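Local coordinates for protein putative adhesin (Komagataella phaffii, PDB 5FX8) that is a putative cell-wall adhesion protein that may take part in cell-cell interaction, seen here as its N-terminal part with two cohesin-like domains, at residues T45-I50 with V89-F94; D64-E69 with F83-H88; V167-A172 with G253-D258; G171-I176 with V282-A287. One frame throughout, in Å; residues are numbered along the deposited sequence.

Contact 1 (T45-I50 with V89-F94); sequences TIEVSI and VLTFTF
Four backbone hydrogen bonds join Thr45-Ser49 to Val89-Phe94 as antiparallel strands. Ile46 faces Phe92 and Val48 faces Leu90 as hydrogen-bonded pairs, each exchanging bonds in both directions; Phe92 N reaches Ile46 O at 2.8 Å and nearly straight, at 172°, while Ile46 N gives to Phe92 O at 2.9 Å. At the alternate, non-hydrogen-bonded positions CA-H...O contacts take over, such as Glu47 CA to Leu90 O at 3.3 Å.

Apolar packing occupies the face that carries Ile46, Val48, Leu90 and Phe92. Ile46 holds CG1 beside its backbone N (chi1 -51°) and extends CD1 to the edge of the Phe94 ring, 3.7 Å from CE1. Val48 CG2 approaches CE1 of Phe92 more loosely, at 4.1 Å, and Ile50 CD1 closes on Leu90 CB at 3.6 Å.

The other face is more polar and more exposed. Glu47 lays its CB 3.7 Å from Val89 CG1, and alongside it stands Thr91, pointing the same way. Thr45 and Thr93 lie side by side, with CG2 of Thr45 3.6 Å from OG1 of Thr93.

Strand 89-94 runs between strands 45-49 and 77-84. Its buried face meets Phe110, Val108 and Leu104 of strand 101-114, Phe92 stands edge-to-face with Phe29 and Phe31, and Val48 rests on Ile4 and Ile7 of strand 4-11, consistent with the layered packing of a cohesin-like beta domain.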
loop_
_atom_site.group_PDB
_atom_site.type_symbol
_atom_site.label_atom_id
_atom_site.label_comp_id
_atom_site.label_asym_id
_atom_site.label_seq_id
_atom_site.Cartn_x
_atom_site.Cartn_y
_atom_site.Cartn_z
ATOM N N THR C 45 -22.161 -73.363 -44.610
ATOM C CA THR C 45 -22.401 -72.017 -44.137
ATOM C C THR C 45 -22.565 -72.053 -42.629
ATOM O O THR C 45 -23.070 -73.030 -42.071
ATOM C CB THR C 45 -23.629 -71.432 -44.793
ATOM O OG1 THR C 45 -24.724 -72.327 -44.577
ATOM C CG2 THR C 45 -23.398 -71.260 -46.298
ATOM N N ILE C 46 -22.098 -71.000 -41.978
ATOM C CA ILE C 46 -22.233 -70.833 -40.546
ATOM C C ILE C 46 -22.863 -69.475 -40.321
ATOM O O ILE C 46 -22.266 -68.449 -40.663
ATOM C CB ILE C 46 -20.887 -70.929 -39.822
ATOM C CG1 ILE C 46 -20.153 -72.188 -40.254
ATOM C CG2 ILE C 46 -21.106 -70.930 -38.337
ATOM C CD1 ILE C 46 -18.872 -72.423 -39.541
ATOM N N GLU C 47 -24.065 -69.465 -39.770
ATOM C CA GLU C 47 -24.801 -68.238 -39.534
ATOM C C GLU C 47 -24.662 -67.818 -38.076
ATOM O O GLU C 47 -24.926 -68.616 -37.173
ATOM C CB GLU C 47 -26.259 -68.429 -39.915
ATOM C CG GLU C 47 -26.423 -68.619 -41.379
ATOM C CD GLU C 47 -27.847 -68.448 -41.796
ATOM O OE1 GLU C 47 -28.729 -68.766 -40.975
ATOM O OE2 GLU C 47 -28.085 -67.973 -42.927
ATOM N N VAL C 48 -24.241 -66.571 -37.854
ATOM C CA VAL C 48 -24.081 -65.998 -36.518
ATOM C C VAL C 48 -24.805 -64.666 -36.482
ATOM O O VAL C 48 -24.536 -63.785 -37.303
ATOM C CB VAL C 48 -22.612 -65.777 -36.107
ATOM C CG1 VAL C 48 -22.564 -65.397 -34.655
ATOM C CG2 VAL C 48 -21.783 -66.992 -36.312
ATOM N N SER C 49 -25.704 -64.507 -35.530
ATOM C CA SER C 49 -26.435 -63.261 -35.440
ATOM C C SER C 49 -25.613 -62.268 -34.641
ATOM O O SER C 49 -24.926 -62.636 -33.691
ATOM C CB SER C 49 -27.791 -63.477 -34.794
ATOM O OG SER C 49 -27.617 -63.877 -33.456
ATOM N N ILE C 50 -25.630 -61.023 -35.078
ATOM C CA ILE C 50 -24.957 -59.929 -34.391
ATOM C C ILE C 50 -26.027 -59.145 -33.641
ATOM O O ILE C 50 -27.056 -58.814 -34.236
ATOM C CB ILE C 50 -24.198 -59.022 -35.383
ATOM C CG1 ILE C 50 -22.795 -59.554 -35.686
ATOM C CG2 ILE C 50 -24.070 -57.607 -34.849
ATOM C CD1 ILE C 50 -22.769 -60.817 -36.452
ATOM N N VAL C 89 -27.664 -61.148 -39.440
ATOM C CA VAL C 89 -27.037 -62.459 -39.425
ATOM C C VAL C 89 -25.788 -62.412 -40.282
ATOM O O VAL C 89 -25.842 -62.005 -41.446
ATOM C CB VAL C 89 -27.995 -63.545 -39.934
ATOM C CG1 VAL C 89 -27.232 -64.844 -40.148
ATOM C CG2 VAL C 89 -29.153 -63.709 -38.962
ATOM N N LEU C 90 -24.675 -62.841 -39.719
ATOM C CA LEU C 90 -23.432 -62.921 -40.463
ATOM C C LEU C 90 -23.258 -64.350 -40.958
ATOM O O LEU C 90 -23.346 -65.289 -40.168
ATOM C CB LEU C 90 -22.259 -62.496 -39.581
ATOM C CG LEU C 90 -20.890 -62.367 -40.240
ATOM C CD1 LEU C 90 -20.925 -61.294 -41.298
ATOM C CD2 LEU C 90 -19.803 -62.079 -39.239
ATOM N N THR C 91 -23.032 -64.522 -42.258
ATOM C CA THR C 91 -22.891 -65.852 -42.834
ATOM C C THR C 91 -21.452 -66.089 -43.258
ATOM O O THR C 91 -20.905 -65.333 -44.054
ATOM C CB THR C 91 -23.811 -66.041 -44.035
ATOM O OG1 THR C 91 -25.151 -65.695 -43.683
ATOM C CG2 THR C 91 -23.767 -67.477 -44.481
ATOM N N PHE C 92 -20.846 -67.145 -42.754
ATOM C CA PHE C 92 -19.545 -67.557 -43.249
ATOM C C PHE C 92 -19.772 -68.668 -44.261
ATOM O O PHE C 92 -20.527 -69.604 -43.997
ATOM C CB PHE C 92 -18.649 -68.042 -42.113
ATOM C CG PHE C 92 -18.378 -67.009 -41.055
ATOM C CD1 PHE C 92 -19.325 -66.689 -40.105
ATOM C CD2 PHE C 92 -17.159 -66.399 -40.978
ATOM C CE1 PHE C 92 -19.062 -65.755 -39.135
ATOM C CE2 PHE C 92 -16.903 -65.483 -40.016
ATOM C CZ PHE C 92 -17.855 -65.155 -39.094
ATOM N N THR C 93 -19.152 -68.550 -45.424
ATOM C CA THR C 93 -19.333 -69.510 -46.503
ATOM C C THR C 93 -17.977 -70.003 -46.979
ATOM O O THR C 93 -17.229 -69.253 -47.601
ATOM C CB THR C 93 -20.104 -68.882 -47.644
ATOM O OG1 THR C 93 -21.376 -68.458 -47.158
ATOM C CG2 THR C 93 -20.286 -69.873 -48.744
ATOM N N PHE C 94 -17.673 -71.264 -46.715
ATOM C CA PHE C 94 -16.398 -71.821 -47.126
ATOM C C PHE C 94 -16.344 -72.037 -48.638
ATOM O O PHE C 94 -17.370 -72.209 -49.298
ATOM C CB PHE C 94 -16.156 -73.125 -46.392
ATOM C CG PHE C 94 -16.013 -72.972 -44.916
ATOM C CD1 PHE C 94 -17.116 -72.903 -44.100
ATOM C CD2 PHE C 94 -14.766 -72.928 -44.336
ATOM C CE1 PHE C 94 -16.965 -72.777 -42.733
ATOM C CE2 PHE C 94 -14.623 -72.806 -42.983
ATOM C CZ PHE C 94 -15.711 -72.728 -42.186
#

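Contact 2 (D64-E69 with F83-H88); sequences DPSVSE and FDYDSH
The Tyr85 ring meets the carboxylate of Asp64 at its edge, near the ring plane, and carries Phe83 over one face. OD2 of Asp64 lies 3.1 Å from Tyr85 CE1, and the carboxylate is turned 65° against the ring. Over the face, Phe83 CD2 stands 3.7 Å above the plane at the ring's centre, while Tyr85 CD2 in turn sits at the edge of the Phe83 ring. The two aromatic side chains are therefore steeply inclined to each other, edge against face.

Asp64 and Tyr85 approach from opposite directions, and the phenol hydroxyl, Tyr85 OH, donates to Asp64 OD1 over 2.9 Å, coming from above the carboxylate plane. The same oxygen takes two more bonds from its own segment: Ser66 OG, 2.7 Å from Asp64 OD1, arrives on the syn side, and Ser66 N, 2.8 Å from Asp64 OD1, on the anti side, both tilted out of the carboxylate plane. Three donors thus grip one carboxylate oxygen, which should fix the rotation of the group and probably favours its charged form. The bond from Ser66 N makes an Asx turn, set within a type I beta turn from Asp64 to Val67 that leads into the hairpin of strands 68-72 and 77-84.

Ser66 keeps OG between its backbone N and carbonyl carbon (chi1 72°), where it also touches Phe83 CB at 3.2 Å and receives a weak bond from Phe83 N at 3.3 Å. Beyond Phe83 a second Asx turn follows, with Asp84 OD1 accepting from Asp86 N. Ser66 O is held by Thr81 OG1 of strand 77-84, and the Phe83 ring meets that of Phe56.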
loop_
_atom_site.group_PDB
_atom_site.type_symbol
_atom_site.label_atom_id
_atom_site.label_comp_id
_atom_site.label_asym_id
_atom_site.label_seq_id
_atom_site.Cartn_x
_atom_site.Cartn_y
_atom_site.Cartn_z
ATOM N N ASP C 64 -19.618 -52.143 -48.570
ATOM C CA ASP C 64 -20.070 -52.932 -47.440
ATOM C C ASP C 64 -18.862 -53.581 -46.791
ATOM O O ASP C 64 -18.221 -54.435 -47.416
ATOM C CB ASP C 64 -21.055 -53.973 -47.914
ATOM C CG ASP C 64 -21.627 -54.802 -46.805
ATOM O OD1 ASP C 64 -20.974 -54.989 -45.764
ATOM O OD2 ASP C 64 -22.732 -55.312 -47.009
ATOM N N PRO C 65 -18.510 -53.218 -45.557
ATOM C CA PRO C 65 -17.279 -53.738 -44.957
ATOM C C PRO C 65 -17.402 -55.164 -44.494
ATOM O O PRO C 65 -16.398 -55.769 -44.100
ATOM C CB PRO C 65 -17.047 -52.792 -43.778
ATOM C CG PRO C 65 -18.398 -52.292 -43.424
ATOM C CD PRO C 65 -19.194 -52.254 -44.684
ATOM N N SER C 66 -18.587 -55.729 -44.539
ATOM C CA SER C 66 -18.716 -57.093 -44.072
ATOM C C SER C 66 -18.453 -58.121 -45.153
ATOM O O SER C 66 -18.423 -59.312 -44.846
ATOM C CB SER C 66 -20.098 -57.318 -43.493
ATOM O OG SER C 66 -21.022 -57.347 -44.543
ATOM N N VAL C 67 -18.258 -57.705 -46.395
ATOM C CA VAL C 67 -18.161 -58.627 -47.517
ATOM C C VAL C 67 -16.693 -58.815 -47.859
ATOM O O VAL C 67 -16.049 -57.930 -48.422
ATOM C CB VAL C 67 -18.957 -58.128 -48.724
ATOM C CG1 VAL C 67 -18.921 -59.159 -49.802
ATOM C CG2 VAL C 67 -20.387 -57.836 -48.323
ATOM N N SER C 68 -16.154 -59.973 -47.532
ATOM C CA SER C 68 -14.747 -60.183 -47.770
ATOM C C SER C 68 -14.491 -61.670 -47.887
ATOM O O SER C 68 -15.300 -62.492 -47.466
ATOM C CB SER C 68 -13.901 -59.581 -46.654
ATOM O OG SER C 68 -12.525 -59.688 -46.951
ATOM N N GLU C 69 -13.360 -61.994 -48.481
ATOM C CA GLU C 69 -12.774 -63.322 -48.517
ATOM C C GLU C 69 -11.689 -63.416 -47.450
ATOM O O GLU C 69 -11.000 -62.436 -47.178
ATOM C CB GLU C 69 -12.176 -63.564 -49.900
ATOM C CG GLU C 69 -11.533 -64.910 -50.100
ATOM C CD GLU C 69 -12.514 -65.897 -50.564
ATOM O OE1 GLU C 69 -13.474 -65.463 -51.198
ATOM O OE2 GLU C 69 -12.328 -67.085 -50.307
ATOM N N PHE C 83 -22.947 -59.996 -44.472
ATOM C CA PHE C 83 -23.852 -59.664 -43.377
ATOM C C PHE C 83 -25.203 -59.298 -43.955
ATOM O O PHE C 83 -25.286 -58.545 -44.925
ATOM C CB PHE C 83 -23.310 -58.498 -42.549
ATOM C CG PHE C 83 -24.107 -58.173 -41.313
ATOM C CD1 PHE C 83 -24.174 -59.053 -40.261
ATOM C CD2 PHE C 83 -24.737 -56.949 -41.185
ATOM C CE1 PHE C 83 -24.884 -58.733 -39.138
ATOM C CE2 PHE C 83 -25.438 -56.637 -40.066
ATOM C CZ PHE C 83 -25.514 -57.525 -39.047
ATOM N N ASP C 84 -26.250 -59.847 -43.376
ATOM C CA ASP C 84 -27.608 -59.467 -43.723
ATOM C C ASP C 84 -28.013 -58.317 -42.807
ATOM O O ASP C 84 -28.140 -58.498 -41.598
ATOM C CB ASP C 84 -28.537 -60.665 -43.584
ATOM C CG ASP C 84 -29.916 -60.380 -44.080
ATOM O OD1 ASP C 84 -30.228 -59.203 -44.293
ATOM O OD2 ASP C 84 -30.702 -61.329 -44.246
ATOM N N TYR C 85 -28.226 -57.143 -43.386
ATOM C CA TYR C 85 -28.560 -55.958 -42.616
ATOM C C TYR C 85 -30.015 -55.920 -42.178
ATOM O O TYR C 85 -30.353 -55.120 -41.307
ATOM C CB TYR C 85 -28.215 -54.709 -43.424
ATOM C CG TYR C 85 -26.725 -54.452 -43.523
ATOM C CD1 TYR C 85 -25.946 -55.107 -44.470
ATOM C CD2 TYR C 85 -26.094 -53.570 -42.650
ATOM C CE1 TYR C 85 -24.607 -54.889 -44.545
ATOM C CE2 TYR C 85 -24.764 -53.340 -42.724
ATOM C CZ TYR C 85 -24.023 -53.995 -43.675
ATOM O OH TYR C 85 -22.684 -53.764 -43.751
ATOM N N ASP C 86 -30.873 -56.765 -42.744
ATOM C CA ASP C 86 -32.267 -56.897 -42.337
ATOM C C ASP C 86 -32.439 -57.872 -41.183
ATOM O O ASP C 86 -33.160 -57.575 -40.225
ATOM C CB ASP C 86 -33.129 -57.358 -43.516
ATOM C CG ASP C 86 -33.164 -56.346 -44.656
ATOM O OD1 ASP C 86 -33.049 -55.126 -44.398
ATOM O OD2 ASP C 86 -33.316 -56.778 -45.820
ATOM N N SER C 87 -31.793 -59.032 -41.238
ATOM C CA SER C 87 -31.926 -60.002 -40.162
ATOM C C SER C 87 -30.797 -59.952 -39.145
ATOM O O SER C 87 -30.915 -60.583 -38.093
ATOM C CB SER C 87 -32.015 -61.408 -40.736
ATOM O OG SER C 87 -30.867 -61.652 -41.497
ATOM N N HIS C 88 -29.713 -59.239 -39.433
ATOM C CA HIS C 88 -28.579 -59.107 -38.518
ATOM C C HIS C 88 -27.848 -60.432 -38.340
ATOM O O HIS C 88 -27.404 -60.781 -37.251
ATOM C CB HIS C 88 -29.004 -58.502 -37.181
ATOM C CG HIS C 88 -29.461 -57.085 -37.308
ATOM N ND1 HIS C 88 -28.664 -56.012 -36.974
ATOM C CD2 HIS C 88 -30.614 -56.562 -37.784
ATOM C CE1 HIS C 88 -29.314 -54.888 -37.223
ATOM N NE2 HIS C 88 -30.503 -55.194 -37.707
#

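Contact 3 (V167-A172 with G253-D258); sequences VDIPGA and GELADD
Backbone meets backbone where Gly171 passes Ala256: the glycine CA gives a CA-H...O contact to Ala256 O at 3.3 Å, fairly straight at 158°. Gly171 has no side chain, and the Ala256 carbonyl comes directly up to its CA. One residue on, Ala172 N lies 3.3 Å from Asp257 O, but the angle is too poor for a hydrogen bond, and Ala172 CB rests 3.5 Å from the same oxygen.

The apolar share falls to Leu255. With CG roughly anti to the backbone N (chi1 -156°), Leu255 sends CD2 across to the end of strand 162-170, 3.5 Å from Ile169 O and 3.7 Å from Gly171 N. Ile169 CG2 lies 4.1 Å from Leu255 CD2, the two side chains crossing at about a right angle.

Glu254, on the same loop, makes a salt bridge to Arg403 of the lipoxygenase chain. The loop connects strands 246-252 and 260-268, which lie in different sheets, and strand 162-170 pairs with the second of these through Ile169 and Leu261. Ile169 reaches across to Ile176, Ile179, Val282 and Leu284 of the facing sheet.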
loop_
_atom_site.group_PDB
_atom_site.type_symbol
_atom_site.label_atom_id
_atom_site.label_comp_id
_atom_site.label_asym_id
_atom_site.label_seq_id
_atom_site.Cartn_x
_atom_site.Cartn_y
_atom_site.Cartn_z
ATOM N N VAL C 167 -9.438 -32.766 -27.163
ATOM C CA VAL C 167 -8.435 -33.003 -26.137
ATOM C C VAL C 167 -9.004 -32.452 -24.838
ATOM O O VAL C 167 -9.226 -31.241 -24.713
ATOM C CB VAL C 167 -7.093 -32.346 -26.479
ATOM C CG1 VAL C 167 -6.078 -32.676 -25.426
ATOM C CG2 VAL C 167 -6.604 -32.804 -27.846
ATOM N N ASP C 168 -9.277 -33.332 -23.886
ATOM C CA ASP C 168 -9.833 -32.943 -22.600
ATOM C C ASP C 168 -8.732 -32.883 -21.555
ATOM O O ASP C 168 -7.953 -33.827 -21.418
ATOM C CB ASP C 168 -10.912 -33.922 -22.156
ATOM C CG ASP C 168 -12.217 -33.702 -22.868
ATOM O OD1 ASP C 168 -12.271 -32.800 -23.720
ATOM O OD2 ASP C 168 -13.196 -34.420 -22.578
ATOM N N ILE C 169 -8.676 -31.778 -20.820
ATOM C CA ILE C 169 -7.748 -31.606 -19.709
ATOM C C ILE C 169 -8.566 -31.548 -18.423
ATOM O O ILE C 169 -9.343 -30.605 -18.229
ATOM C CB ILE C 169 -6.900 -30.342 -19.856
ATOM C CG1 ILE C 169 -6.313 -30.226 -21.266
ATOM C CG2 ILE C 169 -5.865 -30.333 -18.752
ATOM C CD1 ILE C 169 -5.218 -31.165 -21.547
ATOM N N PRO C 170 -8.427 -32.513 -17.523
ATOM C CA PRO C 170 -9.197 -32.477 -16.276
ATOM C C PRO C 170 -8.508 -31.625 -15.217
ATOM O O PRO C 170 -7.325 -31.805 -14.920
ATOM C CB PRO C 170 -9.252 -33.949 -15.860
ATOM C CG PRO C 170 -8.040 -34.523 -16.415
ATOM C CD PRO C 170 -7.717 -33.783 -17.687
ATOM N N GLY C 171 -9.262 -30.682 -14.651
ATOM C CA GLY C 171 -8.777 -29.926 -13.517
ATOM C C GLY C 171 -8.568 -30.765 -12.283
ATOM O O GLY C 171 -7.754 -30.405 -11.436
ATOM N N ALA C 172 -9.253 -31.877 -12.175
ATOM C CA ALA C 172 -9.034 -32.793 -11.078
ATOM C C ALA C 172 -7.674 -33.473 -11.120
ATOM O O ALA C 172 -7.469 -34.435 -10.392
ATOM C CB ALA C 172 -10.140 -33.839 -11.075
ATOM N N GLY C 253 -3.820 -20.394 -16.902
ATOM C CA GLY C 253 -5.070 -20.045 -16.268
ATOM C C GLY C 253 -5.354 -21.020 -15.160
ATOM O O GLY C 253 -4.593 -21.947 -14.900
ATOM N N GLU C 254 -6.453 -20.782 -14.508
ATOM C CA GLU C 254 -6.812 -21.534 -13.329
ATOM C C GLU C 254 -7.892 -22.510 -13.751
ATOM O O GLU C 254 -9.017 -22.116 -14.064
ATOM C CB GLU C 254 -7.277 -20.602 -12.215
ATOM C CG GLU C 254 -6.261 -19.515 -11.805
ATOM C CD GLU C 254 -5.136 -20.044 -10.912
ATOM O OE1 GLU C 254 -5.342 -20.190 -9.689
ATOM O OE2 GLU C 254 -4.047 -20.335 -11.426
ATOM N N LEU C 255 -7.546 -23.775 -13.795
ATOM C CA LEU C 255 -8.523 -24.803 -14.096
ATOM C C LEU C 255 -9.007 -25.364 -12.766
ATOM O O LEU C 255 -8.230 -25.953 -12.009
ATOM C CB LEU C 255 -7.915 -25.870 -14.994
ATOM C CG LEU C 255 -8.917 -26.655 -15.830
ATOM C CD1 LEU C 255 -9.664 -25.737 -16.766
ATOM C CD2 LEU C 255 -8.187 -27.735 -16.570
ATOM N N ALA C 256 -10.282 -25.139 -12.471
ATOM C CA ALA C 256 -10.848 -25.526 -11.199
ATOM C C ALA C 256 -10.883 -27.042 -11.061
ATOM O O ALA C 256 -10.893 -27.796 -12.037
ATOM C CB ALA C 256 -12.250 -24.951 -11.041
ATOM N N ASP C 257 -10.917 -27.473 -9.807
ATOM C CA ASP C 257 -10.909 -28.889 -9.486
ATOM C C ASP C 257 -12.055 -29.644 -10.154
ATOM O O ASP C 257 -11.903 -30.819 -10.498
ATOM C CB ASP C 257 -10.952 -29.033 -7.972
ATOM C CG ASP C 257 -11.274 -30.415 -7.542
ATOM O OD1 ASP C 257 -10.352 -31.255 -7.536
ATOM O OD2 ASP C 257 -12.450 -30.660 -7.206
ATOM N N ASP C 258 -13.195 -28.996 -10.376
ATOM C CA ASP C 258 -14.361 -29.647 -10.956
ATOM C C ASP C 258 -14.566 -29.300 -12.426
ATOM O O ASP C 258 -15.667 -29.468 -12.949
ATOM C CB ASP C 258 -15.612 -29.280 -10.158
ATOM C CG ASP C 258 -16.104 -27.863 -10.446
ATOM O OD1 ASP C 258 -15.291 -26.917 -10.485
ATOM O OD2 ASP C 258 -17.321 -27.696 -10.648
#

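Contact 4 (G171-I176 with V282-A287); sequences GAFGDI and VDLTTA
Thr285 O takes a weak hydrogen bond from OG1 of Thr177, and Ile176 CA passes the same oxygen at 3.7 Å. Ile176 and Thr286 form an antiparallel non-hydrogen-bonded pair, their CA atoms 4.7 Å apart, where the chain from Gly171 enters the sheet.

Apolar side chains carry the well-defined part of the contact. Phe173 sets CG opposite its backbone N (chi1 178°), which lays its ring against the strand, and Leu284 CD1 comes down over one face in a CH-pi contact, 3.8 Å from the ring centroid and 21° off the normal. Leu284 CD1 is displaced toward the rim, closest to Phe173 CD1 at 3.6 Å. Thr286 CG2 meets the same ring at its edge, 4.0 Å from Phe173 CE1, and also lies 3.9 Å from Ile176 CG1. Leu284 CD1 has a second neighbour in Ile176 CD1 at 4.1 Å. One leucine methyl is thus shared by aromatic and aliphatic partners, and the threonine methyl likewise.

Asp175, which follows a cis peptide bond, comes implausibly close to poorly ordered Ala287, and the details there are doubtful. Strand 275-286 lies between strands 176-186 and 294-304. Backbone hydrogen bonds join Thr285 to Thr177 on one side and Leu284 to Thr295 on the other; Leu284 also packs on Phe297, while Ile176 and Leu284 lean on Ile169 of the facing sheet.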
loop_
_atom_site.group_PDB
_atom_site.type_symbol
_atom_site.label_atom_id
_atom_site.label_comp_id
_atom_site.label_asym_id
_atom_site.label_seq_id
_atom_site.Cartn_x
_atom_site.Cartn_y
_atom_site.Cartn_z
ATOM N N GLY C 171 -9.262 -30.682 -14.651
ATOM C CA GLY C 171 -8.777 -29.926 -13.517
ATOM C C GLY C 171 -8.568 -30.765 -12.283
ATOM O O GLY C 171 -7.754 -30.405 -11.436
ATOM N N ALA C 172 -9.253 -31.877 -12.175
ATOM C CA ALA C 172 -9.034 -32.793 -11.078
ATOM C C ALA C 172 -7.674 -33.473 -11.120
ATOM O O ALA C 172 -7.469 -34.435 -10.392
ATOM C CB ALA C 172 -10.140 -33.839 -11.075
ATOM N N PHE C 173 -6.734 -33.049 -11.956
ATOM C CA PHE C 173 -5.368 -33.551 -11.938
ATOM C C PHE C 173 -4.511 -32.659 -11.057
ATOM O O PHE C 173 -3.877 -33.126 -10.109
ATOM C CB PHE C 173 -4.833 -33.586 -13.371
ATOM C CG PHE C 173 -3.408 -34.043 -13.504
ATOM C CD1 PHE C 173 -2.361 -33.158 -13.369
ATOM C CD2 PHE C 173 -3.122 -35.348 -13.838
ATOM C CE1 PHE C 173 -1.064 -33.577 -13.521
ATOM C CE2 PHE C 173 -1.827 -35.766 -13.988
ATOM C CZ PHE C 173 -0.800 -34.889 -13.831
ATOM N N GLY C 174 -4.491 -31.370 -11.371
ATOM C CA GLY C 174 -3.793 -30.368 -10.598
ATOM C C GLY C 174 -4.786 -29.462 -9.882
ATOM O O GLY C 174 -5.908 -29.898 -9.702
ATOM N N ASP C 175 -4.447 -28.250 -9.423
ATOM C CA ASP C 175 -3.109 -27.692 -9.278
ATOM C C ASP C 175 -2.654 -27.156 -10.639
ATOM O O ASP C 175 -1.663 -26.456 -10.725
ATOM C CB ASP C 175 -2.169 -28.755 -8.642
ATOM C CG ASP C 175 -0.774 -28.265 -8.362
ATOM O OD1 ASP C 175 -0.225 -27.485 -9.145
ATOM O OD2 ASP C 175 -0.202 -28.691 -7.335
ATOM N N ILE C 176 -3.429 -27.397 -11.701
ATOM C CA ILE C 176 -2.950 -27.072 -13.043
ATOM C C ILE C 176 -2.817 -25.564 -13.217
ATOM O O ILE C 176 -3.758 -24.801 -12.961
ATOM C CB ILE C 176 -3.875 -27.674 -14.108
ATOM C CG1 ILE C 176 -3.806 -29.195 -14.079
ATOM C CG2 ILE C 176 -3.475 -27.175 -15.468
ATOM C CD1 ILE C 176 -4.763 -29.839 -15.013
ATOM N N VAL C 282 0.676 -33.567 -24.597
ATOM C CA VAL C 282 0.122 -32.635 -23.626
ATOM C C VAL C 282 1.080 -32.572 -22.452
ATOM O O VAL C 282 1.367 -33.599 -21.833
ATOM C CB VAL C 282 -1.278 -33.057 -23.165
ATOM C CG1 VAL C 282 -1.732 -32.183 -22.025
ATOM C CG2 VAL C 282 -2.237 -32.962 -24.313
ATOM N N ASP C 283 1.591 -31.384 -22.157
ATOM C CA ASP C 283 2.467 -31.177 -21.010
ATOM C C ASP C 283 1.741 -30.309 -19.998
ATOM O O ASP C 283 1.289 -29.214 -20.334
ATOM C CB ASP C 283 3.774 -30.526 -21.439
ATOM C CG ASP C 283 4.515 -31.354 -22.444
ATOM O OD1 ASP C 283 4.132 -31.337 -23.638
ATOM O OD2 ASP C 283 5.472 -32.034 -22.036
ATOM N N LEU C 284 1.600 -30.804 -18.780
ATOM C CA LEU C 284 0.900 -30.080 -17.736
ATOM C C LEU C 284 1.912 -29.553 -16.741
ATOM O O LEU C 284 2.803 -30.286 -16.309
ATOM C CB LEU C 284 -0.106 -30.973 -17.017
ATOM C CG LEU C 284 -1.238 -31.574 -17.822
ATOM C CD1 LEU C 284 -2.055 -32.357 -16.883
ATOM C CD2 LEU C 284 -2.078 -30.502 -18.427
ATOM N N THR C 285 1.786 -28.284 -16.390
ATOM C CA THR C 285 2.572 -27.710 -15.315
ATOM C C THR C 285 1.692 -27.585 -14.084
ATOM O O THR C 285 0.580 -27.056 -14.151
ATOM C CB THR C 285 3.134 -26.356 -15.707
ATOM O OG1 THR C 285 4.114 -26.541 -16.725
ATOM C CG2 THR C 285 3.758 -25.693 -14.508
ATOM N N THR C 286 2.194 -28.087 -12.967
ATOM C CA THR C 286 1.407 -28.154 -11.747
ATOM C C THR C 286 2.277 -27.696 -10.579
ATOM O O THR C 286 3.408 -28.154 -10.431
ATOM C CB THR C 286 0.855 -29.568 -11.559
ATOM O OG1 THR C 286 1.847 -30.519 -11.936
ATOM C CG2 THR C 286 -0.343 -29.762 -12.446
ATOM N N ALA C 287 1.739 -26.770 -9.780
ATOM C CA ALA C 287 2.448 -26.135 -8.666
ATOM C C ALA C 287 3.109 -27.112 -7.696
ATOM O O ALA C 287 2.714 -28.278 -7.607
ATOM C CB ALA C 287 1.480 -25.234 -7.896
#

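How the contacts relate
The four contacts form two pairs on opposite sides of the molecule's centre, contacts 1 and 2 in the first cohesin-like domain and contacts 3 and 4 in the second. Contact 2 is nested within the loop closed by contact 1; strands 77-84 and 89-94 are sheet neighbours, probably joined by a hydrogen bond from Asp84 N to Val89 O. Contact 1, partly buried, is regular strand pairing over an apolar face, whereas contact 2 is a surface arrangement built on a carboxylate. Contacts 3 and 4 share Gly171 and Ala172 and both are partly buried; contact 3 is largely backbone against backbone with one leucine, contact 4 mostly side-chain packing round an aromatic ring. Ile169 links them across the two sheets.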